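Local coordinates for 2,3-dihydroxy-2,3-dihydrophenylpropionate dehydrogenase (Pseudomonas sp. MC1, PDB 5XTF), which catalyses the NAD(+)-dependent oxidation of naphthalene cis-dihydrodiol to 1,2-dihydroxynaphthalene in the breakdown of aromatic hydrocarbons, at residues I131-K134 / S135-G139; E116-E119 / K120-S123. One frame throughout, in Å; residues are numbered along the deposited sequence.

Interaction 1. Residues I131-K134 / S135-G139; sequences INVK and SYFSG
Ser135 turns its hydroxyl back along the helix and donates it to the carbonyl of Ile131, one turn earlier, with OG 2.8 Å from Ile131 O. Chi1 of 78° sets OG between the backbone N and the carbonyl carbon, and from there it reaches Ile131 O, tilted 28° from the carbonyl plane. The helix widens into a pi-type turn at 131-134, and Ser135 N stands 4.3 Å from Ile131 O, so the hydroxyl probably supplies the bond the main chain does not make. Next comes Tyr136, whose ring lays one face over Asn132 O, 3.7 Å above the ring centre; its hydroxyl goes on to Thr157 O. The backbone N of Tyr136 makes a weak bond to Val133 O.

All of this lies in helix 118-150 of a short-chain dehydrogenase/reductase with a Rossmann fold, where Ser135 also touches Val78 and Tyr136 lies near Lys176, both NAD(+)-binding residues.

Phe137 N bonds to Val133 O at 3.2 Å, a fairly straight link (163°). The side chains of Val133 and Phe137 lie side by side, pointing the same way, and Val133 CG1 meets the ring edge in plane, 3.8 Å from Phe137 CE1. Ser138 N closes the next turn on Lys134 O at 2.9 Å. From the second subunit, Phe125 meets the Phe137 ring and Asp126 forms a salt bridge with NZ of the extended Lys134 side chain.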
loop_
_atom_site.group_PDB
_atom_site.type_symbol
_atom_site.label_atom_id
_atom_site.label_comp_id
_atom_site.label_asym_id
_atom_site.label_seq_id
_atom_site.Cartn_x
_atom_site.Cartn_y
_atom_site.Cartn_z
ATOM N N ILE B 131 16.665 8.214 -16.885
ATOM C CA ILE B 131 17.602 8.241 -15.762
ATOM C C ILE B 131 17.049 7.519 -14.545
ATOM O O ILE B 131 17.747 6.719 -13.915
ATOM C CB ILE B 131 17.963 9.695 -15.403
ATOM C CG1 ILE B 131 18.749 10.352 -16.527
ATOM C CG2 ILE B 131 18.754 9.718 -14.109
ATOM C CD1 ILE B 131 18.955 11.840 -16.307
ATOM N N ASN B 132 15.814 7.834 -14.158
ATOM C CA ASN B 132 15.261 7.296 -12.922
ATOM C C ASN B 132 14.759 5.869 -13.059
ATOM O O ASN B 132 14.550 5.221 -12.035
ATOM C CB ASN B 132 14.116 8.167 -12.414
ATOM C CG ASN B 132 14.561 9.560 -12.065
ATOM O OD1 ASN B 132 15.761 9.847 -11.995
ATOM N ND2 ASN B 132 13.604 10.436 -11.823
ATOM N N VAL B 133 14.574 5.357 -14.275
ATOM C CA VAL B 133 14.011 4.024 -14.452
ATOM C C VAL B 133 14.813 3.198 -15.444
ATOM O O VAL B 133 15.324 2.131 -15.093
ATOM C CB VAL B 133 12.537 4.085 -14.892
ATOM C CG1 VAL B 133 11.968 2.662 -15.010
ATOM C CG2 VAL B 133 11.709 4.935 -13.918
ATOM N N LYS B 134 14.921 3.663 -16.691
ATOM C CA LYS B 134 15.565 2.839 -17.708
ATOM C C LYS B 134 17.013 2.520 -17.336
ATOM O O LYS B 134 17.474 1.382 -17.505
ATOM C CB LYS B 134 15.502 3.517 -19.077
ATOM C CG LYS B 134 15.720 2.511 -20.176
ATOM C CD LYS B 134 15.901 3.132 -21.553
ATOM C CE LYS B 134 16.095 2.011 -22.584
ATOM N NZ LYS B 134 16.125 2.497 -23.993
ATOM N N SER B 135 17.737 3.490 -16.801
ATOM C CA SER B 135 19.128 3.209 -16.485
ATOM C C SER B 135 19.277 2.349 -15.226
ATOM O O SER B 135 20.338 1.749 -15.034
ATOM C CB SER B 135 19.917 4.512 -16.359
ATOM O OG SER B 135 19.646 5.116 -15.108
ATOM N N TYR B 136 18.243 2.230 -14.383
ATOM C CA TYR B 136 18.261 1.173 -13.368
ATOM C C TYR B 136 18.218 -0.203 -14.029
ATOM O O TYR B 136 18.992 -1.101 -13.667
ATOM C CB TYR B 136 17.096 1.313 -12.389
ATOM C CG TYR B 136 17.243 2.379 -11.324
ATOM C CD1 TYR B 136 18.261 3.331 -11.372
ATOM C CD2 TYR B 136 16.356 2.426 -10.258
ATOM C CE1 TYR B 136 18.373 4.301 -10.377
ATOM C CE2 TYR B 136 16.457 3.386 -9.271
ATOM C CZ TYR B 136 17.458 4.314 -9.330
ATOM O OH TYR B 136 17.506 5.240 -8.326
ATOM N N PHE B 137 17.326 -0.374 -15.021
ATOM C CA PHE B 137 17.294 -1.616 -15.793
ATOM C C PHE B 137 18.649 -1.904 -16.432
ATOM O O PHE B 137 19.121 -3.049 -16.415
ATOM C CB PHE B 137 16.210 -1.548 -16.871
ATOM C CG PHE B 137 14.812 -1.827 -16.366
ATOM C CD1 PHE B 137 13.937 -0.781 -16.083
ATOM C CD2 PHE B 137 14.369 -3.126 -16.197
ATOM C CE1 PHE B 137 12.650 -1.031 -15.626
ATOM C CE2 PHE B 137 13.087 -3.385 -15.741
ATOM C CZ PHE B 137 12.229 -2.336 -15.455
ATOM N N SER B 138 19.291 -0.875 -16.989
ATOM C CA SER B 138 20.570 -1.057 -17.680
ATOM C C SER B 138 21.679 -1.485 -16.715
ATOM O O SER B 138 22.389 -2.466 -16.971
ATOM C CB SER B 138 20.941 0.230 -18.417
ATOM O OG SER B 138 22.244 0.165 -18.989
ATOM N N GLY B 139 21.827 -0.777 -15.592
ATOM C CA GLY B 139 22.796 -1.187 -14.586
ATOM C C GLY B 139 22.591 -2.609 -14.095
ATOM O O GLY B 139 23.554 -3.373 -13.953
#

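Interaction 2. Residues E116-E119 / K120-S123; sequences EPWE and KISS
The indole of Trp118 has Ser122 CB over one face, 3.7 Å above its plane and offset toward the rim. This is a CH-pi contact, with Ser122 CB 4.0 Å from the centroid of the five-membered ring. Ile121 approaches the six-membered end obliquely, its side chain crossing that of Trp118 at about a right angle, and Ile121 CG2 lies 3.5 Å from Trp118 CZ3. With CG anti to the backbone N (chi1 174°), the indole lies against Ile121 and Ser122 in the turn that follows. His81 of the second subunit stacks on the same indole, and Ser122 OG bonds to Lys134 of that subunit.

Beneath the ring the first turn of helix 118-150 takes shape. Pro117, at the N-cap position, offers one carbonyl to two donors: Lys120 N at 2.9 Å from Pro117 O, and Ile121 N at 3.2 Å from it. Trp118 O then accepts Ser122 N at 2.7 Å in a nearly straight bond. A water donates to Glu119 O and also bonds Ser123 OG.

Replacing Trp118 by alanine removes the indole, which would probably uncover Ser122 CB and Ile121 CG2 and leave His81 of the second subunit without its stacking partner. Glu116 OE1 and Lys120 NZ stay 6.0 Å apart, so any attraction between their opposite charges is probably weak, at a helix start where backbone hydrogen bonds and the CH-pi and apolar contacts of Trp118 predominate.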
loop_
_atom_site.group_PDB
_atom_site.type_symbol
_atom_site.label_atom_id
_atom_site.label_comp_id
_atom_site.label_asym_id
_atom_site.label_seq_id
_atom_site.Cartn_x
_atom_site.Cartn_y
_atom_site.Cartn_z
ATOM N N GLU B 116 1.719 22.470 -18.910
ATOM C CA GLU B 116 2.781 22.987 -19.761
ATOM C C GLU B 116 2.668 22.446 -21.183
ATOM O O GLU B 116 2.078 21.387 -21.409
ATOM C CB GLU B 116 4.143 22.607 -19.181
ATOM C CG GLU B 116 4.345 23.071 -17.758
ATOM C CD GLU B 116 4.716 24.538 -17.661
ATOM O OE1 GLU B 116 5.806 24.910 -18.160
ATOM O OE2 GLU B 116 3.915 25.311 -17.082
ATOM N N PRO B 117 3.240 23.162 -22.157
ATOM C CA PRO B 117 3.207 22.687 -23.548
ATOM C C PRO B 117 3.860 21.322 -23.708
ATOM O O PRO B 117 4.916 21.044 -23.136
ATOM C CB PRO B 117 3.975 23.774 -24.311
ATOM C CG PRO B 117 4.605 24.640 -23.268
ATOM C CD PRO B 117 3.739 24.543 -22.069
ATOM N N TRP B 118 3.220 20.473 -24.519
ATOM C CA TRP B 118 3.623 19.074 -24.610
ATOM C C TRP B 118 5.093 18.921 -24.976
ATOM O O TRP B 118 5.753 17.989 -24.508
ATOM C CB TRP B 118 2.742 18.334 -25.616
ATOM C CG TRP B 118 3.203 16.937 -25.859
ATOM C CD1 TRP B 118 3.756 16.440 -27.000
ATOM C CD2 TRP B 118 3.180 15.858 -24.918
ATOM N NE1 TRP B 118 4.071 15.109 -26.835
ATOM C CE2 TRP B 118 3.725 14.727 -25.566
ATOM C CE3 TRP B 118 2.742 15.736 -23.592
ATOM C CZ2 TRP B 118 3.855 13.491 -24.931
ATOM C CZ3 TRP B 118 2.868 14.502 -22.958
ATOM C CH2 TRP B 118 3.421 13.396 -23.630
ATOM N N GLU B 119 5.625 19.825 -25.797
ATOM C CA GLU B 119 7.031 19.763 -26.181
ATOM C C GLU B 119 7.923 19.686 -24.954
ATOM O O GLU B 119 8.876 18.894 -24.908
ATOM C CB GLU B 119 7.382 20.984 -27.032
ATOM C CG GLU B 119 6.587 21.118 -28.356
ATOM C CD GLU B 119 5.061 21.214 -28.192
ATOM O OE1 GLU B 119 4.322 20.902 -29.141
ATOM O OE2 GLU B 119 4.573 21.598 -27.115
ATOM N N LYS B 120 7.599 20.480 -23.934
ATOM C CA LYS B 120 8.357 20.468 -22.694
ATOM C C LYS B 120 8.090 19.201 -21.892
ATOM O O LYS B 120 9.029 18.583 -21.368
ATOM C CB LYS B 120 8.022 21.713 -21.886
ATOM C CG LYS B 120 8.471 21.635 -20.446
ATOM C CD LYS B 120 9.070 22.968 -19.961
ATOM C CE LYS B 120 9.777 22.824 -18.580
ATOM N NZ LYS B 120 10.846 21.757 -18.530
ATOM N N ILE B 121 6.823 18.792 -21.789
ATOM C CA ILE B 121 6.505 17.567 -21.065
ATOM C C ILE B 121 7.215 16.381 -21.701
ATOM O O ILE B 121 7.812 15.548 -21.007
ATOM C CB ILE B 121 4.990 17.333 -21.028
ATOM C CG1 ILE B 121 4.287 18.459 -20.287
ATOM C CG2 ILE B 121 4.696 16.006 -20.370
ATOM C CD1 ILE B 121 2.802 18.309 -20.336
ATOM N N SER B 122 7.165 16.296 -23.034
ATOM C CA SER B 122 7.767 15.169 -23.729
ATOM C C SER B 122 9.266 15.096 -23.483
ATOM O O SER B 122 9.819 14.005 -23.319
ATOM C CB SER B 122 7.498 15.265 -25.222
ATOM O OG SER B 122 7.939 14.086 -25.860
ATOM N N SER B 123 9.948 16.242 -23.472
ATOM C CA SER B 123 11.383 16.234 -23.225
ATOM C C SER B 123 11.689 15.781 -21.806
ATOM O O SER B 123 12.489 14.860 -21.592
ATOM C CB SER B 123 11.970 17.620 -23.475
ATOM O OG SER B 123 12.020 17.886 -24.856
HETATM O O HOH W 1 9.944 17.653 -27.215
#

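How the interactions relate
Both contacts belong to helix 118-150, interaction 2 at its first turn and interaction 1 farther along, with centres about 22 Å apart and nearest atoms about 9 Å apart. Interaction 1 is buried beside the cofactor site, and a serine hydroxyl bonds a carbonyl in its widened turn; interaction 2 is a surface contact away from that site, where main-chain bonds start the helix and water reaches a carbonyl. Their aromatic groups differ too: a carbonyl oxygen sits over the tyrosine ring, a methylene over the indole. The subunit interface joins them across chains, for Lys134 of one contact bonds Ser122 of the other in the second subunit, and Trp118 packs on Ser138 there.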